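Local coordinates for coenzyme Q-binding protein COQ10 START domain-containing protein (Thermus thermophilus, PDB 2D4R) that is of unknown function but, as a putative member of the START-domain superfamily, probably binds a lipid or a similar hydrophobic ligand, at residues S36-A41 / R48-A53; R61-E66 / S79-F84. All blocks are in the same frame, centred on the assembly; numbering follows the deposited sequence.

Contact 1 of 2, residues S36-A41 / R48-A53; sequences SLEVVA and RSRWVA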
ATOM      1  N   SER A  36      12.690   1.555   1.733  1.00 36.41           N
ATOM      2  CA  SER A  36      13.087   0.841   0.524  1.00 35.48           C
ATOM      3  C   SER A  36      11.931   0.012  -0.043  1.00 33.81           C
ATOM      4  O   SER A  36      11.227  -0.680   0.686  1.00 30.56           O
ATOM      5  CB  SER A  36      14.295  -0.066   0.797  1.00 24.28           C
ATOM      6  OG  SER A  36      13.973  -1.122   1.673  1.00 37.79           O
ATOM      7  N   LEU A  37      11.740   0.097  -1.353  1.00 30.84           N
ATOM      8  CA  LEU A  37      10.737  -0.712  -2.020  1.00 35.47           C
ATOM      9  C   LEU A  37      11.305  -1.173  -3.358  1.00 37.32           C
ATOM     10  O   LEU A  37      11.453  -0.386  -4.289  1.00 38.85           O
ATOM     11  CB  LEU A  37       9.455   0.104  -2.228  1.00 26.00           C
ATOM     12  CG  LEU A  37       8.140  -0.657  -2.425  1.00 23.45           C
ATOM     13  CD1 LEU A  37       7.016   0.325  -2.793  1.00 17.59           C
ATOM     14  CD2 LEU A  37       8.314  -1.702  -3.511  1.00 18.57           C
ATOM     15  N   GLU A  38      11.633  -2.456  -3.439  1.00 38.26           N
ATOM     16  CA  GLU A  38      12.235  -3.006  -4.645  1.00 39.95           C
ATOM     17  C   GLU A  38      11.389  -4.118  -5.270  1.00 35.17           C
ATOM     18  O   GLU A  38      11.049  -5.105  -4.618  1.00 26.02           O
ATOM     19  CB  GLU A  38      13.657  -3.516  -4.345  1.00 44.69           C
ATOM     20  CG  GLU A  38      13.916  -3.906  -2.886  1.00 62.24           C
ATOM     21  CD  GLU A  38      15.405  -4.073  -2.550  1.00 70.04           C
ATOM     22  OE1 GLU A  38      15.716  -4.766  -1.554  1.00 68.07           O
ATOM     23  OE2 GLU A  38      16.263  -3.511  -3.271  1.00 68.82           O
ATOM     24  N   VAL A  39      11.047  -3.947  -6.544  1.00 37.98           N
ATOM     25  CA  VAL A  39      10.355  -4.996  -7.286  1.00 38.76           C
ATOM     26  C   VAL A  39      11.339  -6.123  -7.592  1.00 44.83           C
ATOM     27  O   VAL A  39      12.294  -5.931  -8.346  1.00 46.81           O
ATOM     28  CB  VAL A  39       9.767  -4.468  -8.619  1.00 32.96           C
ATOM     29  CG1 VAL A  39       9.271  -5.649  -9.465  1.00 34.70           C
ATOM     30  CG2 VAL A  39       8.622  -3.497  -8.347  1.00 24.61           C
ATOM     31  N   VAL A  40      11.112  -7.297  -7.004  1.00 41.67           N
ATOM     32  CA  VAL A  40      12.040  -8.405  -7.172  1.00 42.86           C
ATOM     33  C   VAL A  40      11.672  -9.329  -8.338  1.00 48.21           C
ATOM     34  O   VAL A  40      12.545  -9.970  -8.921  1.00 51.46           O
ATOM     35  CB  VAL A  40      12.156  -9.271  -5.894  1.00 38.86           C
ATOM     36  CG1 VAL A  40      12.781  -8.476  -4.781  1.00 40.57           C
ATOM     37  CG2 VAL A  40      10.800  -9.794  -5.485  1.00 42.34           C
ATOM     38  N   ALA A  41      10.384  -9.412  -8.668  1.00 47.83           N
ATOM     39  CA  ALA A  41       9.918 -10.273  -9.756  1.00 50.60           C
ATOM     40  C   ALA A  41       8.706  -9.670 -10.461  1.00 51.55           C
ATOM     41  O   ALA A  41       7.828  -9.100  -9.820  1.00 46.35           O
ATOM     42  CB  ALA A  41       9.569 -11.671  -9.214  1.00 47.03           C
ATOM     43  N   ARG A  48       6.361  -9.318  -7.467  1.00 29.88           N
ATOM     44  CA  ARG A  48       6.778  -9.541  -6.093  1.00 30.17           C
ATOM     45  C   ARG A  48       7.704  -8.394  -5.710  1.00 28.65           C
ATOM     46  O   ARG A  48       8.553  -7.974  -6.502  1.00 32.79           O
ATOM     47  CB  ARG A  48       7.504 -10.895  -5.950  1.00 27.49           C
ATOM     48  CG  ARG A  48       7.762 -11.281  -4.485  1.00 36.93           C
ATOM     49  CD  ARG A  48       8.475 -12.640  -4.314  1.00 43.97           C
ATOM     50  NE  ARG A  48       7.601 -13.751  -4.671  1.00 46.83           N
ATOM     51  CZ  ARG A  48       7.657 -14.394  -5.832  1.00 48.78           C
ATOM     52  NH1 ARG A  48       8.559 -14.040  -6.736  1.00 48.61           N
ATOM     53  NH2 ARG A  48       6.795 -15.367  -6.101  1.00 43.83           N
ATOM     54  N   SER A  49       7.539  -7.873  -4.500  1.00 23.07           N
ATOM     55  CA  SER A  49       8.307  -6.711  -4.090  1.00 22.73           C
ATOM     56  C   SER A  49       8.763  -6.817  -2.636  1.00 27.36           C
ATOM     57  O   SER A  49       8.100  -7.451  -1.811  1.00 31.70           O
ATOM     58  CB  SER A  49       7.470  -5.451  -4.279  1.00 24.15           C
ATOM     59  OG  SER A  49       6.294  -5.514  -3.497  1.00 31.61           O
ATOM     60  N   ARG A  50       9.899  -6.196  -2.335  1.00 22.46           N
ATOM     61  CA  ARG A  50      10.467  -6.214  -0.989  1.00 32.10           C
ATOM     62  C   ARG A  50      10.316  -4.833  -0.350  1.00 26.99           C
ATOM     63  O   ARG A  50      10.869  -3.854  -0.833  1.00 22.45           O
ATOM     64  CB  ARG A  50      11.954  -6.607  -1.046  1.00 33.14           C
ATOM     65  CG  ARG A  50      12.679  -6.587   0.311  1.00 40.73           C
ATOM     66  CD  ARG A  50      14.160  -6.980   0.188  1.00 50.09           C
ATOM     67  NE  ARG A  50      14.407  -8.034  -0.804  1.00 57.12           N
ATOM     68  CZ  ARG A  50      14.409  -9.342  -0.542  1.00 60.25           C
ATOM     69  NH1 ARG A  50      14.175  -9.779   0.690  1.00 61.30           N
ATOM     70  NH2 ARG A  50      14.643 -10.217  -1.514  1.00 59.45           N
ATOM     71  N   TRP A  51       9.553  -4.764   0.731  1.00 30.06           N
ATOM     72  CA  TRP A  51       9.315  -3.496   1.410  1.00 29.81           C
ATOM     73  C   TRP A  51      10.142  -3.398   2.696  1.00 30.58           C
ATOM     74  O   TRP A  51      10.293  -4.374   3.438  1.00 33.74           O
ATOM     75  CB  TRP A  51       7.820  -3.333   1.747  1.00 29.31           C
ATOM     76  CG  TRP A  51       6.886  -3.222   0.542  1.00 31.09           C
ATOM     77  CD1 TRP A  51       6.743  -4.127  -0.468  1.00 27.21           C
ATOM     78  CD2 TRP A  51       5.956  -2.154   0.254  1.00 25.60           C
ATOM     79  NE1 TRP A  51       5.791  -3.698  -1.358  1.00 22.82           N
ATOM     80  CE2 TRP A  51       5.292  -2.493  -0.942  1.00 26.03           C
ATOM     81  CE3 TRP A  51       5.628  -0.948   0.892  1.00 19.31           C
ATOM     82  CZ2 TRP A  51       4.312  -1.667  -1.519  1.00 24.18           C
ATOM     83  CZ3 TRP A  51       4.658  -0.128   0.319  1.00 18.75           C
ATOM     84  CH2 TRP A  51       4.013  -0.495  -0.875  1.00 28.05           C
ATOM     85  N   VAL A  52      10.681  -2.211   2.947  1.00 32.50           N
ATOM     86  CA  VAL A  52      11.123  -1.850   4.279  1.00 31.07           C
ATOM     87  C   VAL A  52      10.463  -0.544   4.663  1.00 30.29           C
ATOM     88  O   VAL A  52      10.634   0.465   3.989  1.00 29.24           O
ATOM     89  CB  VAL A  52      12.667  -1.671   4.365  1.00 34.36           C
ATOM     90  CG1 VAL A  52      13.050  -1.232   5.785  1.00 18.76           C
ATOM     91  CG2 VAL A  52      13.378  -2.969   3.999  1.00 28.51           C
ATOM     92  N   ALA A  53       9.709  -0.577   5.753  1.00 33.32           N
ATOM     93  CA  ALA A  53       9.006   0.597   6.238  1.00 29.29           C
ATOM     94  C   ALA A  53       9.524   0.948   7.623  1.00 32.76           C
ATOM     95  O   ALA A  53      10.082   0.100   8.334  1.00 23.11           O
ATOM     96  CB  ALA A  53       7.486   0.327   6.281  1.00 33.97           C
TER
HETATM   97  O   HOH W   1      13.206  -3.211   0.005  1.00 28.39           O
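The hairpin of strands 34-43 and 46-55, at one end of the antiparallel sheet of a putative START-type (Bet v 1-like) fold, holds L37 against W51 and E38 against R50 on its two faces. L37 and W51 form a non-hydrogen-bonded pair. With CG anti to the backbone N (chi1 -158°), the leucine runs alongside the tryptophan, CG and CD1 over one face of the indole, and CD1 sits 3.6 Å from the centroid of the W51 six-membered ring, a CH-pi contact. Near the ring plane, W51 NE1 donates to S49 OG at 2.9 Å; that hydroxyl is also bonded to E66. On the face of E38 and R50, the hydrogen-bonded pair lies side by side, and E38 OE1 comes to the guanidinium edge, 3.6 Å from R50 NE. A water bridges S36 OG and R50 O. A classic beta bulge interrupts the ladder: R48 O takes V40 N at 2.7 Å and A41 N at 3.2 Å, both from the same face of its carbonyl plane, and R48 N returns a bond to A41 O. The L37 and W51 side is thus largely buried, its one hydroxyl satisfied, while the other carries the charges in a long salt bridge whose planes, 84° apart, are not paired flat.

Contact 2 of 2, residues R61-E66 / S79-F84; sequences RWLEEE and SPEGDF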
ATOM      1  N   ARG A  61      10.024  -5.163   7.861  1.00 24.86           N
ATOM      2  CA  ARG A  61      10.431  -5.645   6.545  1.00 21.50           C
ATOM      3  C   ARG A  61       9.520  -6.790   6.107  1.00 24.41           C
ATOM      4  O   ARG A  61       9.243  -7.703   6.879  1.00 25.37           O
ATOM      5  CB  ARG A  61      11.875  -6.166   6.588  1.00 23.99           C
ATOM      6  CG  ARG A  61      12.888  -5.201   7.144  1.00 29.22           C
ATOM      7  CD  ARG A  61      14.158  -5.921   7.561  1.00 42.28           C
ATOM      8  NE  ARG A  61      14.366  -5.838   9.006  1.00 56.62           N
ATOM      9  CZ  ARG A  61      15.410  -5.248   9.586  1.00 61.89           C
ATOM     10  NH1 ARG A  61      16.356  -4.687   8.842  1.00 64.83           N
ATOM     11  NH2 ARG A  61      15.502  -5.208  10.912  1.00 61.09           N
ATOM     12  N   TRP A  62       9.055  -6.747   4.865  1.00 22.33           N
ATOM     13  CA  TRP A  62       8.317  -7.882   4.345  1.00 26.98           C
ATOM     14  C   TRP A  62       8.456  -8.017   2.836  1.00 31.28           C
ATOM     15  O   TRP A  62       8.827  -7.065   2.138  1.00 31.78           O
ATOM     16  CB  TRP A  62       6.834  -7.794   4.745  1.00 15.16           C
ATOM     17  CG  TRP A  62       6.056  -6.729   4.050  1.00 19.62           C
ATOM     18  CD1 TRP A  62       5.198  -6.894   2.986  1.00 24.17           C
ATOM     19  CD2 TRP A  62       6.009  -5.335   4.387  1.00 21.83           C
ATOM     20  NE1 TRP A  62       4.618  -5.692   2.651  1.00 16.36           N
ATOM     21  CE2 TRP A  62       5.094  -4.719   3.492  1.00 18.64           C
ATOM     22  CE3 TRP A  62       6.648  -4.542   5.362  1.00 14.18           C
ATOM     23  CZ2 TRP A  62       4.798  -3.354   3.548  1.00 19.30           C
ATOM     24  CZ3 TRP A  62       6.351  -3.184   5.416  1.00 16.29           C
ATOM     25  CH2 TRP A  62       5.429  -2.603   4.511  1.00 14.27           C
ATOM     26  N   LEU A  63       8.179  -9.217   2.342  1.00 30.00           N
ATOM     27  CA  LEU A  63       8.026  -9.424   0.918  1.00 26.57           C
ATOM     28  C   LEU A  63       6.536  -9.423   0.613  1.00 26.56           C
ATOM     29  O   LEU A  63       5.735  -9.849   1.433  1.00 22.78           O
ATOM     30  CB  LEU A  63       8.683 -10.744   0.507  1.00 28.62           C
ATOM     31  CG  LEU A  63      10.220 -10.674   0.590  1.00 42.72           C
ATOM     32  CD1 LEU A  63      10.815 -12.057   0.809  1.00 41.93           C
ATOM     33  CD2 LEU A  63      10.773 -10.057  -0.690  1.00 40.17           C
ATOM     34  N   GLU A  64       6.169  -8.916  -0.559  1.00 26.94           N
ATOM     35  CA  GLU A  64       4.767  -8.730  -0.899  1.00 26.44           C
ATOM     36  C   GLU A  64       4.511  -9.198  -2.316  1.00 25.95           C
ATOM     37  O   GLU A  64       5.257  -8.871  -3.232  1.00 31.66           O
ATOM     38  CB  GLU A  64       4.374  -7.257  -0.768  1.00 23.10           C
ATOM     39  CG  GLU A  64       2.873  -7.001  -0.869  1.00 30.14           C
ATOM     40  CD  GLU A  64       2.519  -5.536  -0.702  1.00 24.79           C
ATOM     41  OE1 GLU A  64       2.208  -4.874  -1.712  1.00 29.36           O
ATOM     42  OE2 GLU A  64       2.561  -5.045   0.440  1.00 26.97           O
ATOM     43  N   GLU A  65       3.450  -9.969  -2.485  1.00 23.40           N
ATOM     44  CA  GLU A  65       3.011 -10.376  -3.805  1.00 32.03           C
ATOM     45  C   GLU A  65       1.753  -9.577  -4.145  1.00 31.16           C
ATOM     46  O   GLU A  65       0.775  -9.571  -3.391  1.00 28.23           O
ATOM     47  CB  GLU A  65       2.728 -11.898  -3.833  1.00 33.83           C
ATOM     48  CG  GLU A  65       3.942 -12.777  -3.404  1.00 44.94           C
ATOM     49  CD  GLU A  65       3.793 -14.286  -3.697  1.00 48.18           C
ATOM     50  OE1 GLU A  65       2.658 -14.808  -3.708  1.00 40.94           O
ATOM     51  OE2 GLU A  65       4.828 -14.960  -3.909  1.00 47.57           O
ATOM     52  N   GLU A  66       1.784  -8.879  -5.271  1.00 35.29           N
ATOM     53  CA  GLU A  66       0.585  -8.210  -5.751  1.00 36.40           C
ATOM     54  C   GLU A  66       0.121  -8.759  -7.090  1.00 34.47           C
ATOM     55  O   GLU A  66       0.912  -8.982  -8.007  1.00 35.10           O
ATOM     56  CB  GLU A  66       0.802  -6.691  -5.844  1.00 33.06           C
ATOM     57  CG  GLU A  66       2.147  -6.264  -6.359  1.00 42.52           C
ATOM     58  CD  GLU A  66       3.098  -5.903  -5.239  1.00 47.07           C
ATOM     59  OE1 GLU A  66       4.312  -6.159  -5.381  1.00 41.71           O
ATOM     60  OE2 GLU A  66       2.631  -5.362  -4.214  1.00 49.11           O
ATOM     61  N   SER A  79       1.426 -10.924   1.790  1.00 26.96           N
ATOM     62  CA  SER A  79       2.821 -11.176   2.153  1.00 28.60           C
ATOM     63  C   SER A  79       3.014 -12.629   2.547  1.00 30.23           C
ATOM     64  O   SER A  79       2.421 -13.098   3.516  1.00 28.21           O
ATOM     65  CB  SER A  79       3.252 -10.301   3.328  1.00 24.08           C
ATOM     66  OG  SER A  79       4.606 -10.565   3.631  1.00 20.83           O
ATOM     67  N   PRO A  80       3.855 -13.359   1.799  1.00 33.73           N
ATOM     68  CA  PRO A  80       4.135 -14.774   2.065  1.00 30.40           C
ATOM     69  C   PRO A  80       5.250 -14.934   3.101  1.00 33.90           C
ATOM     70  O   PRO A  80       5.418 -16.003   3.698  1.00 32.35           O
ATOM     71  CB  PRO A  80       4.554 -15.315   0.696  1.00 19.82           C
ATOM     72  CG  PRO A  80       4.611 -14.100  -0.241  1.00 23.32           C
ATOM     73  CD  PRO A  80       4.619 -12.890   0.633  1.00 24.75           C
ATOM     74  N   GLU A  81       6.027 -13.871   3.283  1.00 31.42           N
ATOM     75  CA  GLU A  81       7.083 -13.878   4.279  1.00 34.47           C
ATOM     76  C   GLU A  81       7.520 -12.470   4.686  1.00 31.74           C
ATOM     77  O   GLU A  81       7.338 -11.495   3.945  1.00 27.51           O
ATOM     78  CB  GLU A  81       8.287 -14.676   3.770  1.00 37.70           C
ATOM     79  CG  GLU A  81       9.136 -13.947   2.751  1.00 40.26           C
ATOM     80  CD  GLU A  81      10.077 -14.867   1.970  1.00 53.78           C
ATOM     81  OE1 GLU A  81      11.274 -14.941   2.322  1.00 43.87           O
ATOM     82  OE2 GLU A  81       9.624 -15.510   0.995  1.00 70.03           O
ATOM     83  N   GLY A  82       8.098 -12.377   5.879  1.00 25.43           N
ATOM     84  CA  GLY A  82       8.516 -11.093   6.390  1.00 22.71           C
ATOM     85  C   GLY A  82       8.161 -10.991   7.846  1.00 24.50           C
ATOM     86  O   GLY A  82       8.006 -12.001   8.516  1.00 30.47           O
ATOM     87  N   ASP A  83       8.023  -9.768   8.332  1.00 28.28           N
ATOM     88  CA  ASP A  83       7.785  -9.523   9.753  1.00 31.53           C
ATOM     89  C   ASP A  83       6.324  -9.703  10.194  1.00 24.66           C
ATOM     90  O   ASP A  83       6.053  -9.972  11.359  1.00 25.95           O
ATOM     91  CB  ASP A  83       8.257  -8.109  10.119  1.00 35.87           C
ATOM     92  CG  ASP A  83       9.777  -7.960  10.077  1.00 35.99           C
ATOM     93  OD1 ASP A  83      10.491  -8.983   9.990  1.00 30.96           O
ATOM     94  OD2 ASP A  83      10.251  -6.807  10.140  1.00 32.27           O
ATOM     95  N   PHE A  84       5.391  -9.541   9.269  1.00 23.88           N
ATOM     96  CA  PHE A  84       3.978  -9.759   9.576  1.00 25.52           C
ATOM     97  C   PHE A  84       3.627 -11.247   9.447  1.00 23.69           C
ATOM     98  O   PHE A  84       4.136 -11.941   8.563  1.00 24.47           O
ATOM     99  CB  PHE A  84       3.086  -8.951   8.622  1.00 18.44           C
ATOM    100  CG  PHE A  84       3.167  -7.446   8.806  1.00 26.02           C
ATOM    101  CD1 PHE A  84       3.982  -6.669   7.980  1.00 27.41           C
ATOM    102  CD2 PHE A  84       2.404  -6.805   9.780  1.00 25.89           C
ATOM    103  CE1 PHE A  84       4.036  -5.279   8.121  1.00 22.65           C
ATOM    104  CE2 PHE A  84       2.449  -5.408   9.927  1.00 26.64           C
ATOM    105  CZ  PHE A  84       3.263  -4.647   9.101  1.00 18.58           C
TER
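W62 and F84 meet through their first torsions: CG of W62 stands between its backbone N and carbonyl carbon (chi1 71°), while CG of F84 lies beside its own N (chi1 -68°), and the phenyl edge is thereby presented to the indole face. The pair is T-shaped, with planes at 83° and centroids of the W62 six-membered ring and the F84 ring 5.6 Å apart; F84 CE1 comes in toward the rim of that face. W62 NE1 makes a nearly straight bond of 3.1 Å, in the ring plane, to E64 OE2, which fixes the rotation of the indole. Were W62 replaced by an alanine, F84 is likely to lose the face its edge meets, and E64 OE2 its indole donor. Next along the strand, L63 is gripped through its backbone: L63 N donates to E81 O, and S79 OG donates to L63 O at 2.6 Å, nearly along the C=O axis. R61 is held at both its N and O by one residue, D83, whose N gives a bond of 2.8 Å to R61 O while its carboxylate takes R61 N on OD2 at 2.8 Å, from well above the carboxylate plane. G82 CA passes 3.8 Å from W62 CA, too close for a side chain on the glycine. P80 lies against the aliphatic part of E65. Here, at the open end of the hairpin of strands 58-69 and 74-82 in a Bet v 1-like sheet, the chain turns a corner at P80 and E81, with S79 OG and D83 OD2 bonded to the neighbouring strand's backbone.

Contacts 1 and 2 are successive hairpins of one sheet, their centres about 9 Å apart, and strand 46-55 of contact 1 lies beside strand 58-69 of contact 2. Backbone bonds sew the two together: S49 O lies 2.7 Å from E64 N, and W51 N lies 2.8 Å from W62 O, both probable hydrogen bonds. Side chains continue the join, for R50 CB packs 3.7 Å from L63 CD2, and the W51-W62 stack carries the aromatic packing of contact 1 on to F84 in contact 2. Charge crosses as well, through the R48-E65 salt bridge. In START-like folds the concave face of the sheet lines a hydrophobic cavity, but no ligand defines such a site here.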